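Local coordinates for protein glucose-6-phosphate isomerase (Plasmodium falciparum, PDB 3QKI) that probably catalyses the reversible conversion of alpha-D-glucose 6-phosphate to beta-D-fructose 6-phosphate in glycolysis and gluconeogenesis, at residues 40-44 with 45-49; 430-433 with 434-437; 467-470 with 471-474; 481-485 with 486-490. One frame throughout, in Å; residues are numbered along the deposited sequence.

Contact 1 of 4, residues 40-44 with 45-49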
loop_
_atom_site.group_PDB
_atom_site.type_symbol
_atom_site.label_atom_id
_atom_site.label_comp_id
_atom_site.label_asym_id
_atom_site.label_seq_id
_atom_site.Cartn_x
_atom_site.Cartn_y
_atom_site.Cartn_z
ATOM N N LYS A 40 -18.902 -19.307 -16.364
ATOM C CA LYS A 40 -18.005 -20.051 -15.470
ATOM C C LYS A 40 -17.479 -21.352 -16.103
ATOM O O LYS A 40 -16.432 -21.848 -15.679
ATOM C CB LYS A 40 -18.689 -20.331 -14.125
ATOM C CG LYS A 40 -18.820 -19.070 -13.299
ATOM C CD LYS A 40 -19.388 -19.279 -11.915
ATOM C CE LYS A 40 -19.929 -17.965 -11.391
ATOM N NZ LYS A 40 -20.226 -18.031 -9.935
ATOM N N THR A 41 -18.177 -21.875 -17.126
ATOM C CA THR A 41 -17.810 -23.115 -17.836
ATOM C C THR A 41 -16.972 -22.814 -19.082
ATOM O O THR A 41 -16.615 -23.733 -19.794
ATOM C CB THR A 41 -19.065 -23.938 -18.210
ATOM O OG1 THR A 41 -19.749 -23.312 -19.298
ATOM C CG2 THR A 41 -20.007 -24.155 -17.037
ATOM N N LYS A 42 -16.680 -21.534 -19.352
ATOM C CA LYS A 42 -15.933 -21.096 -20.530
ATOM C C LYS A 42 -14.543 -20.600 -20.187
ATOM O O LYS A 42 -14.337 -19.976 -19.137
ATOM C CB LYS A 42 -16.737 -20.058 -21.317
ATOM C CG LYS A 42 -18.066 -20.626 -21.856
ATOM C CD LYS A 42 -18.813 -19.708 -22.825
ATOM C CE LYS A 42 -18.172 -19.565 -24.197
ATOM N NZ LYS A 42 -18.009 -20.864 -24.910
ATOM N N ASP A 43 -13.569 -20.900 -21.068
ATOM C CA ASP A 43 -12.182 -20.519 -20.835
ATOM C C ASP A 43 -11.781 -19.265 -21.568
ATOM O O ASP A 43 -12.069 -19.137 -22.770
ATOM C CB ASP A 43 -11.216 -21.671 -21.189
ATOM C CG ASP A 43 -11.344 -22.898 -20.309
ATOM O OD1 ASP A 43 -11.690 -22.743 -19.104
ATOM O OD2 ASP A 43 -11.076 -24.019 -20.809
ATOM N N LEU A 44 -11.053 -18.359 -20.854
ATOM C CA LEU A 44 -10.530 -17.133 -21.451
ATOM C C LEU A 44 -9.616 -17.436 -22.621
ATOM O O LEU A 44 -9.674 -16.715 -23.621
ATOM C CB LEU A 44 -9.798 -16.251 -20.413
ATOM C CG LEU A 44 -10.671 -15.515 -19.390
ATOM C CD1 LEU A 44 -9.821 -14.709 -18.421
ATOM C CD2 LEU A 44 -11.684 -14.606 -20.085
ATOM N N LYS A 45 -8.798 -18.528 -22.530
ATOM C CA LYS A 45 -7.910 -18.928 -23.632
ATOM C C LYS A 45 -8.659 -19.125 -24.955
ATOM O O LYS A 45 -8.146 -18.754 -26.008
ATOM C CB LYS A 45 -7.023 -20.145 -23.283
ATOM C CG LYS A 45 -7.756 -21.451 -22.999
ATOM C CD LYS A 45 -6.776 -22.527 -22.528
ATOM C CE LYS A 45 -7.481 -23.571 -21.705
ATOM N NZ LYS A 45 -6.513 -24.453 -21.025
ATOM N N ASP A 46 -9.889 -19.658 -24.894
ATOM C CA ASP A 46 -10.711 -19.856 -26.089
ATOM C C ASP A 46 -11.247 -18.546 -26.598
ATOM O O ASP A 46 -11.098 -18.267 -27.784
ATOM C CB ASP A 46 -11.803 -20.902 -25.860
ATOM C CG ASP A 46 -11.222 -22.278 -25.647
ATOM O OD1 ASP A 46 -10.369 -22.711 -26.484
ATOM O OD2 ASP A 46 -11.579 -22.915 -24.648
ATOM N N TYR A 47 -11.741 -17.674 -25.684
ATOM C CA TYR A 47 -12.234 -16.340 -26.040
ATOM C C TYR A 47 -11.143 -15.504 -26.722
ATOM O O TYR A 47 -11.428 -14.798 -27.692
ATOM C CB TYR A 47 -12.740 -15.595 -24.788
ATOM C CG TYR A 47 -14.171 -15.875 -24.376
ATOM C CD1 TYR A 47 -15.187 -15.964 -25.323
ATOM C CD2 TYR A 47 -14.533 -15.911 -23.034
ATOM C CE1 TYR A 47 -16.515 -16.165 -24.943
ATOM C CE2 TYR A 47 -15.854 -16.090 -22.644
ATOM C CZ TYR A 47 -16.843 -16.236 -23.600
ATOM O OH TYR A 47 -18.148 -16.447 -23.220
ATOM N N LEU A 48 -9.889 -15.603 -26.224
ATOM C CA LEU A 48 -8.748 -14.853 -26.764
ATOM C C LEU A 48 -8.282 -15.262 -28.177
ATOM O O LEU A 48 -7.420 -14.592 -28.745
ATOM C CB LEU A 48 -7.575 -14.748 -25.759
ATOM C CG LEU A 48 -7.929 -13.985 -24.464
ATOM C CD1 LEU A 48 -7.021 -14.384 -23.336
ATOM C CD2 LEU A 48 -8.013 -12.461 -24.677
ATOM N N ASN A 49 -8.876 -16.318 -28.745
ATOM C CA ASN A 49 -8.628 -16.756 -30.122
ATOM C C ASN A 49 -9.648 -16.123 -31.086
ATOM O O ASN A 49 -9.492 -16.207 -32.307
ATOM C CB ASN A 49 -8.634 -18.280 -30.222
ATOM C CG ASN A 49 -7.414 -18.890 -29.577
ATOM O OD1 ASN A 49 -6.311 -18.319 -29.600
ATOM N ND2 ASN A 49 -7.590 -20.036 -28.937
HETATM O O HOH W 1 -10.660 -25.062 -23.670
HETATM O O HOH W 2 -14.006 -22.617 -23.448
#
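The carbonyl oxygen of D43 receives two N-H groups from the turn that follows it: Y47 N binds D43 O at 3.3 Å, whereas the bond from D46 N is weak. D43 occupies the N-cap position of the short helix 44-47, but its carboxylate makes no capping bond. Instead its OD1 accepts from the side-chain amide of N510, whose own oxygen takes the N-H of L44, so that N510 ties down the start of the helix from outside. The carboxylates of D43 and D46 run side by side with their planes 26° apart, and D43 OD2 lies 4.0 Å from D46 OD2. Two waters donate to D46 OD2: one also donates to D43 OD2, and the other accepts from D43 N. These water protons probably ease the repulsion between the two acids. K45 lies alongside D43, yet K45 NZ stays 4.6 Å from D43 OD2, too far for a salt bridge. Further round, a bend at chi3 of K42 (71°) brings its CE to 3.3 Å from Y47 OH as the two side chains cross at about a right angle. That hydroxyl is hydrogen-bonded to E39, and R53 makes a cation-pi contact with the ring. L44 CD2 meets the ring edge of Y47. L44 and L48 pack on A480 of helix 464-481, and L48 also on S586 of the second subunit. L48 N closes the turn on L44 O at 2.8 Å, and L48 CG rests 3.3 Å from the same L44 O.

Contact 2 of 4, residues 430-433 with 434-437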
loop_
_atom_site.group_PDB
_atom_site.type_symbol
_atom_site.label_atom_id
_atom_site.label_comp_id
_atom_site.label_asym_id
_atom_site.label_seq_id
_atom_site.Cartn_x
_atom_site.Cartn_y
_atom_site.Cartn_z
ATOM N N SER A 430 6.197 -9.544 -5.141
ATOM C CA SER A 430 5.714 -9.575 -3.773
ATOM C C SER A 430 4.574 -10.552 -3.558
ATOM O O SER A 430 4.761 -11.524 -2.842
ATOM C CB SER A 430 5.306 -8.176 -3.328
ATOM O OG SER A 430 4.674 -8.200 -2.060
ATOM N N PHE A 431 3.407 -10.302 -4.172
ATOM C CA PHE A 431 2.207 -11.089 -3.928
ATOM C C PHE A 431 1.545 -11.758 -5.155
ATOM O O PHE A 431 0.464 -12.334 -4.985
ATOM C CB PHE A 431 1.176 -10.214 -3.188
ATOM C CG PHE A 431 0.888 -8.901 -3.899
ATOM C CD1 PHE A 431 0.107 -8.869 -5.057
ATOM C CD2 PHE A 431 1.421 -7.702 -3.424
ATOM C CE1 PHE A 431 -0.095 -7.671 -5.750
ATOM C CE2 PHE A 431 1.204 -6.504 -4.109
ATOM C CZ PHE A 431 0.453 -6.496 -5.273
ATOM N N TYR A 432 2.157 -11.706 -6.359
ATOM C CA TYR A 432 1.529 -12.374 -7.514
ATOM C C TYR A 432 1.414 -13.892 -7.374
ATOM O O TYR A 432 0.593 -14.491 -8.045
ATOM C CB TYR A 432 2.190 -12.050 -8.834
ATOM C CG TYR A 432 1.851 -10.715 -9.450
ATOM C CD1 TYR A 432 1.467 -9.634 -8.659
ATOM C CD2 TYR A 432 2.084 -10.478 -10.798
ATOM C CE1 TYR A 432 1.297 -8.358 -9.202
ATOM C CE2 TYR A 432 1.894 -9.212 -11.358
ATOM C CZ TYR A 432 1.537 -8.149 -10.550
ATOM O OH TYR A 432 1.433 -6.898 -11.111
ATOM N N GLN A 433 2.178 -14.504 -6.459
ATOM C CA GLN A 433 2.054 -15.943 -6.194
ATOM C C GLN A 433 0.553 -16.241 -5.899
ATOM O O GLN A 433 -0.028 -17.147 -6.501
ATOM C CB GLN A 433 2.932 -16.331 -4.987
ATOM C CG GLN A 433 2.563 -17.653 -4.336
ATOM C CD GLN A 433 2.690 -18.821 -5.278
ATOM O OE1 GLN A 433 3.681 -18.971 -6.008
ATOM N NE2 GLN A 433 1.694 -19.697 -5.256
ATOM N N LEU A 434 -0.062 -15.444 -4.992
ATOM C CA LEU A 434 -1.470 -15.566 -4.600
ATOM C C LEU A 434 -2.408 -15.263 -5.784
ATOM O O LEU A 434 -3.356 -16.016 -6.019
ATOM C CB LEU A 434 -1.775 -14.661 -3.390
ATOM C CG LEU A 434 -3.175 -14.765 -2.782
ATOM C CD1 LEU A 434 -3.172 -14.434 -1.346
ATOM C CD2 LEU A 434 -4.142 -13.795 -3.457
ATOM N N ILE A 435 -2.115 -14.201 -6.545
ATOM C CA ILE A 435 -2.918 -13.794 -7.715
ATOM C C ILE A 435 -2.941 -14.901 -8.776
ATOM O O ILE A 435 -3.958 -15.061 -9.458
ATOM C CB ILE A 435 -2.517 -12.387 -8.257
ATOM C CG1 ILE A 435 -2.659 -11.314 -7.141
ATOM C CG2 ILE A 435 -3.340 -11.993 -9.514
ATOM C CD1 ILE A 435 -2.438 -9.806 -7.559
ATOM N N HIS A 436 -1.852 -15.696 -8.890
ATOM C CA HIS A 436 -1.814 -16.801 -9.861
ATOM C C HIS A 436 -2.343 -18.105 -9.315
ATOM O O HIS A 436 -2.959 -18.856 -10.070
ATOM C CB HIS A 436 -0.400 -17.029 -10.425
ATOM C CG HIS A 436 0.007 -15.986 -11.420
ATOM N ND1 HIS A 436 -0.371 -16.077 -12.764
ATOM C CD2 HIS A 436 0.694 -14.837 -11.237
ATOM C CE1 HIS A 436 0.131 -15.000 -13.347
ATOM N NE2 HIS A 436 0.770 -14.221 -12.473
ATOM N N GLN A 437 -2.049 -18.423 -8.031
ATOM C CA GLN A 437 -2.381 -19.736 -7.470
ATOM C C GLN A 437 -3.257 -19.791 -6.217
ATOM O O GLN A 437 -3.667 -20.878 -5.802
ATOM C CB GLN A 437 -1.102 -20.597 -7.286
ATOM C CG GLN A 437 -0.434 -21.014 -8.609
ATOM C CD GLN A 437 0.720 -21.963 -8.367
ATOM O OE1 GLN A 437 1.520 -21.801 -7.440
ATOM N NE2 GLN A 437 0.841 -22.987 -9.200
#
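Q433 and Q437, one turn apart, are joined through their side-chain amides. Q433 NE2 donates to Q437 OE1 at 3.0 Å in a nearly straight bond (163°) that uses a lone pair in the carbonyl plane, and the acceptor lies close to the amide plane of Q433 although the two amides are turned 63° against each other. A bend at chi2 of Q433 (61°) brings its amide back toward Q437. Both amides have further partners: Q433 binds G553 and G401 of the second subunit, and Q437 NE2 binds the carbonyls of V506 and H504. Backbone bonds follow the i to i+4 pattern of helix 428-437, with Q437 N on Q433 O at 2.8 Å and H436 N on Y432 O at 2.9 Å. The first turn of this helix carries H429, a residue of the fructose 6-phosphate site, and the helix packs at the dimer interface. The apolar contacts gather at I435, whose CD1 sits at the ring edge of F431, 3.6 Å from F431 CE1, and approaches Y432 CD1 obliquely at 4.1 Å. F431 and I435 point the same way. The H436 ring turns an edge to the backbone, its CD2 lying 3.2 Å from Y432 O, while its NE2 is hydrogen-bonded to Q475 of helix 464-481.

Contact 3 of 4, residues 467-470 with 471-474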
loop_
_atom_site.group_PDB
_atom_site.type_symbol
_atom_site.label_atom_id
_atom_site.label_comp_id
_atom_site.label_asym_id
_atom_site.label_seq_id
_atom_site.Cartn_x
_atom_site.Cartn_y
_atom_site.Cartn_z
ATOM N N GLU A 467 11.840 -3.895 -21.055
ATOM C CA GLU A 467 11.948 -5.005 -20.095
ATOM C C GLU A 467 10.762 -4.982 -19.102
ATOM O O GLU A 467 10.140 -6.016 -18.883
ATOM C CB GLU A 467 13.313 -5.016 -19.365
ATOM C CG GLU A 467 13.465 -6.149 -18.344
ATOM C CD GLU A 467 13.446 -7.561 -18.910
ATOM O OE1 GLU A 467 13.828 -7.730 -20.087
ATOM O OE2 GLU A 467 13.076 -8.501 -18.175
ATOM N N LEU A 468 10.431 -3.798 -18.546
ATOM C CA LEU A 468 9.283 -3.597 -17.646
ATOM C C LEU A 468 7.993 -4.044 -18.352
ATOM O O LEU A 468 7.169 -4.764 -17.764
ATOM C CB LEU A 468 9.201 -2.103 -17.280
ATOM C CG LEU A 468 7.923 -1.613 -16.561
ATOM C CD1 LEU A 468 7.873 -2.130 -15.116
ATOM C CD2 LEU A 468 7.837 -0.093 -16.609
ATOM N N MET A 469 7.844 -3.632 -19.625
ATOM C CA MET A 469 6.648 -3.870 -20.420
ATOM C C MET A 469 6.432 -5.294 -20.904
ATOM O O MET A 469 5.291 -5.678 -21.131
ATOM C CB MET A 469 6.444 -2.781 -21.499
ATOM C CG MET A 469 6.170 -1.379 -20.897
ATOM S SD MET A 469 4.660 -1.326 -19.860
ATOM C CE MET A 469 3.378 -1.132 -21.159
ATOM N N THR A 470 7.488 -6.120 -20.949
ATOM C CA THR A 470 7.313 -7.537 -21.294
ATOM C C THR A 470 6.367 -8.194 -20.250
ATOM O O THR A 470 5.566 -9.052 -20.599
ATOM C CB THR A 470 8.650 -8.297 -21.332
ATOM O OG1 THR A 470 9.250 -8.350 -20.031
ATOM C CG2 THR A 470 9.609 -7.743 -22.352
ATOM N N ASN A 471 6.461 -7.735 -18.987
ATOM C CA ASN A 471 5.670 -8.214 -17.845
ATOM C C ASN A 471 4.245 -7.746 -17.892
ATOM O O ASN A 471 3.348 -8.490 -17.522
ATOM C CB ASN A 471 6.324 -7.808 -16.533
ATOM C CG ASN A 471 7.710 -8.325 -16.378
ATOM O OD1 ASN A 471 7.921 -9.468 -15.989
ATOM N ND2 ASN A 471 8.681 -7.506 -16.696
ATOM N N PHE A 472 4.013 -6.531 -18.382
ATOM C CA PHE A 472 2.674 -5.958 -18.500
ATOM C C PHE A 472 1.838 -6.874 -19.393
ATOM O O PHE A 472 0.752 -7.272 -18.985
ATOM C CB PHE A 472 2.769 -4.520 -19.088
ATOM C CG PHE A 472 1.465 -3.820 -19.402
ATOM C CD1 PHE A 472 0.748 -3.164 -18.399
ATOM C CD2 PHE A 472 0.976 -3.775 -20.704
ATOM C CE1 PHE A 472 -0.448 -2.500 -18.688
ATOM C CE2 PHE A 472 -0.221 -3.101 -21.000
ATOM C CZ PHE A 472 -0.927 -2.471 -19.983
ATOM N N PHE A 473 2.364 -7.261 -20.582
ATOM C CA PHE A 473 1.626 -8.121 -21.523
ATOM C C PHE A 473 1.540 -9.577 -21.042
ATOM O O PHE A 473 0.461 -10.165 -21.057
ATOM C CB PHE A 473 2.212 -8.017 -22.941
ATOM C CG PHE A 473 2.124 -6.617 -23.519
ATOM C CD1 PHE A 473 0.918 -6.121 -24.014
ATOM C CD2 PHE A 473 3.238 -5.776 -23.532
ATOM C CE1 PHE A 473 0.831 -4.812 -24.527
ATOM C CE2 PHE A 473 3.146 -4.472 -24.039
ATOM C CZ PHE A 473 1.939 -3.996 -24.520
ATOM N N ALA A 474 2.674 -10.140 -20.587
ATOM C CA ALA A 474 2.792 -11.519 -20.147
ATOM C C ALA A 474 1.942 -11.862 -18.945
ATOM O O ALA A 474 1.370 -12.956 -18.933
ATOM C CB ALA A 474 4.229 -11.857 -19.851
HETATM O O HOH W 3 11.337 -8.030 -16.136
#
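M469 lays its thioether along F472, the two side chains pointing the same way. Its terminal methyl covers one face of the ring: M469 CE is 4.0 Å from the F472 centroid and 27° off the ring normal, a CH-pi contact. The sulfur stands more obliquely, 4.8 Å from M469 SD to the same centroid, which makes the pair a Met-aromatic contact. Bends at chi2 and chi3 of M469 (-60° and -82°) fold the methyl over the ring. F472 CD2 is in turn poised 3.8 Å above the plane of the F473 ring, over its centre, and these apolar side chains face strand 513-518. N471 reaches back along the helix. Its ND2 binds L468 O weakly and donates to a water at 2.8 Å from N471 ND2; that water donates to E467 OE2, an oxygen that also forms a salt bridge with R565 of the second subunit. The other end of the amide, OD1, is engaged by Q428. T470 turns its hydroxyl toward the preceding turn, where T470 OG1 donates to E467 O at 2.7 Å, and its own carbonyl takes A474 N at 3.1 Å from T470 O. All eight residues are buried, with the second subunit packing on T470 through F568. The whole is a stretch of buried helix 464-481 at the dimer interface, and N471 brings it to within about 6 Å, side chain to side chain, of H429 in the fructose 6-phosphate site.

Contact 4 of 4, residues 481-485 with 486-490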
loop_
_atom_site.group_PDB
_atom_site.type_symbol
_atom_site.label_atom_id
_atom_site.label_comp_id
_atom_site.label_asym_id
_atom_site.label_seq_id
_atom_site.Cartn_x
_atom_site.Cartn_y
_atom_site.Cartn_z
ATOM N N ILE A 481 -4.767 -17.437 -19.447
ATOM C CA ILE A 481 -4.537 -18.778 -20.016
ATOM C C ILE A 481 -4.109 -19.898 -19.071
ATOM O O ILE A 481 -4.460 -21.055 -19.292
ATOM C CB ILE A 481 -3.685 -18.703 -21.339
ATOM C CG1 ILE A 481 -2.179 -18.524 -21.042
ATOM C CG2 ILE A 481 -4.223 -17.595 -22.297
ATOM C CD1 ILE A 481 -1.213 -18.817 -22.203
ATOM N N GLY A 482 -3.327 -19.567 -18.048
ATOM C CA GLY A 482 -2.839 -20.566 -17.117
ATOM C C GLY A 482 -1.946 -21.597 -17.794
ATOM O O GLY A 482 -1.360 -21.333 -18.849
ATOM N N LYS A 483 -1.813 -22.759 -17.178
ATOM C CA LYS A 483 -0.990 -23.856 -17.664
ATOM C C LYS A 483 -1.566 -25.143 -17.072
ATOM O O LYS A 483 -1.515 -25.349 -15.862
ATOM C CB LYS A 483 0.465 -23.648 -17.246
ATOM C CG LYS A 483 1.378 -24.792 -17.693
ATOM C CD LYS A 483 2.812 -24.535 -17.313
ATOM C CE LYS A 483 3.618 -24.220 -18.533
ATOM N NZ LYS A 483 3.895 -25.434 -19.341
ATOM N N THR A 484 -2.128 -25.998 -17.935
ATOM C CA THR A 484 -2.806 -27.230 -17.521
ATOM C C THR A 484 -1.869 -28.286 -16.973
ATOM O O THR A 484 -0.664 -28.243 -17.225
ATOM C CB THR A 484 -3.597 -27.825 -18.688
ATOM O OG1 THR A 484 -2.686 -28.384 -19.629
ATOM C CG2 THR A 484 -4.527 -26.805 -19.390
ATOM N N TYR A 485 -2.434 -29.264 -16.274
ATOM C CA TYR A 485 -1.673 -30.401 -15.756
ATOM C C TYR A 485 -0.937 -31.110 -16.885
ATOM O O TYR A 485 0.216 -31.495 -16.699
ATOM C CB TYR A 485 -2.592 -31.376 -15.015
ATOM C CG TYR A 485 -1.849 -32.544 -14.420
ATOM C CD1 TYR A 485 -1.163 -32.417 -13.214
ATOM C CD2 TYR A 485 -1.801 -33.775 -15.076
ATOM C CE1 TYR A 485 -0.459 -33.489 -12.665
ATOM C CE2 TYR A 485 -1.090 -34.857 -14.538
ATOM C CZ TYR A 485 -0.442 -34.713 -13.320
ATOM O OH TYR A 485 0.250 -35.774 -12.779
ATOM N N GLU A 486 -1.584 -31.274 -18.058
ATOM C CA GLU A 486 -0.905 -31.928 -19.184
ATOM C C GLU A 486 0.274 -31.131 -19.748
ATOM O O GLU A 486 1.250 -31.751 -20.185
ATOM C CB GLU A 486 -1.879 -32.393 -20.274
ATOM C CG GLU A 486 -2.677 -33.645 -19.885
ATOM C CD GLU A 486 -1.875 -34.890 -19.528
ATOM O OE1 GLU A 486 -0.896 -35.203 -20.238
ATOM O OE2 GLU A 486 -2.220 -35.552 -18.526
ATOM N N GLN A 487 0.210 -29.765 -19.718
ATOM C CA GLN A 487 1.328 -28.918 -20.184
ATOM C C GLN A 487 2.500 -29.046 -19.187
ATOM O O GLN A 487 3.659 -29.112 -19.601
ATOM C CB GLN A 487 0.928 -27.439 -20.303
ATOM C CG GLN A 487 -0.051 -27.133 -21.415
ATOM C CD GLN A 487 -0.578 -25.726 -21.289
ATOM O OE1 GLN A 487 -1.616 -25.480 -20.674
ATOM N NE2 GLN A 487 0.170 -24.768 -21.821
ATOM N N VAL A 488 2.178 -29.100 -17.884
ATOM C CA VAL A 488 3.131 -29.295 -16.783
ATOM C C VAL A 488 3.812 -30.680 -16.950
ATOM O O VAL A 488 5.035 -30.779 -16.855
ATOM C CB VAL A 488 2.408 -29.161 -15.405
ATOM C CG1 VAL A 488 3.273 -29.683 -14.253
ATOM C CG2 VAL A 488 1.969 -27.713 -15.153
ATOM N N LYS A 489 3.007 -31.727 -17.236
ATOM C CA LYS A 489 3.475 -33.099 -17.427
ATOM C C LYS A 489 4.408 -33.192 -18.649
ATOM O O LYS A 489 5.436 -33.882 -18.579
ATOM C CB LYS A 489 2.276 -34.045 -17.561
ATOM C CG LYS A 489 2.617 -35.510 -17.424
ATOM C CD LYS A 489 1.375 -36.388 -17.527
ATOM C CE LYS A 489 1.760 -37.852 -17.505
ATOM N NZ LYS A 489 0.623 -38.745 -17.842
ATOM N N GLU A 490 4.093 -32.457 -19.733
ATOM C CA GLU A 490 4.904 -32.427 -20.953
ATOM C C GLU A 490 6.274 -31.810 -20.682
ATOM O O GLU A 490 7.266 -32.367 -21.138
ATOM C CB GLU A 490 4.176 -31.687 -22.094
ATOM C CG GLU A 490 4.903 -31.770 -23.425
ATOM C CD GLU A 490 4.146 -31.251 -24.632
ATOM O OE1 GLU A 490 3.306 -30.335 -24.470
ATOM O OE2 GLU A 490 4.409 -31.752 -25.749
HETATM O O HOH W 4 -3.252 -23.087 -20.990
HETATM O O HOH W 5 0.348 -21.902 -20.939
#
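T484 and Q487 bind each other reciprocally as a capping box at the start of helix 485-495. The hydroxyl of T484 lies between its backbone N and carbonyl carbon (chi1 72°), from where T484 OG1 accepts Q487 N at 3.2 Å. In return the extended side chain of Q487 runs back past the start of the helix and Q487 OE1 takes T484 N at 2.8 Å, almost straight (168°) but with the donor well above the amide carbonyl plane. A weak bond from T484 OG1 to the same Q487 OE1 adds a further grip on that oxygen. Backbone bonds start the helix proper: V488 N on T484 O at 3.0 Å and K489 N on Y485 O. Carbon contacts come from K483 and Y485. K483 lays its aliphatic chain over the first turn, K483 CG being 3.7 Å from Q487 CB and a little further from V488 CG2, before its amine forms a salt bridge with E491. Y485 crosses K489 obliquely and packs on L502 and V506. Solvent completes the junction with the preceding helix 464-481, which G482 leaves with positive phi: one water donates to G482 O at 2.8 Å and accepts from Q487 NE2 at 3.0 Å.

Helix 464-481 ties the four contacts together. Contact 3 lies on it, contact 4 begins at its last residue, contact 2 packs against it through Y432, I435 and H436, and contact 1 packs on its C-terminal end. Contacts 1 and 4 touch directly, with K45 NZ 3.5 Å from T484 CG2 and K45 CB 3.9 Å from I481 CG2. Contacts 2 and 3 have centres 16 Å apart and nearest atoms about 6 Å apart. Both lie near H429 of the fructose 6-phosphate site, whose side chain is about 8 Å from that of Y432 and about 6 Å from that of N471. Contacts 1 and 4 lie away from that site, yet all four reach the second subunit.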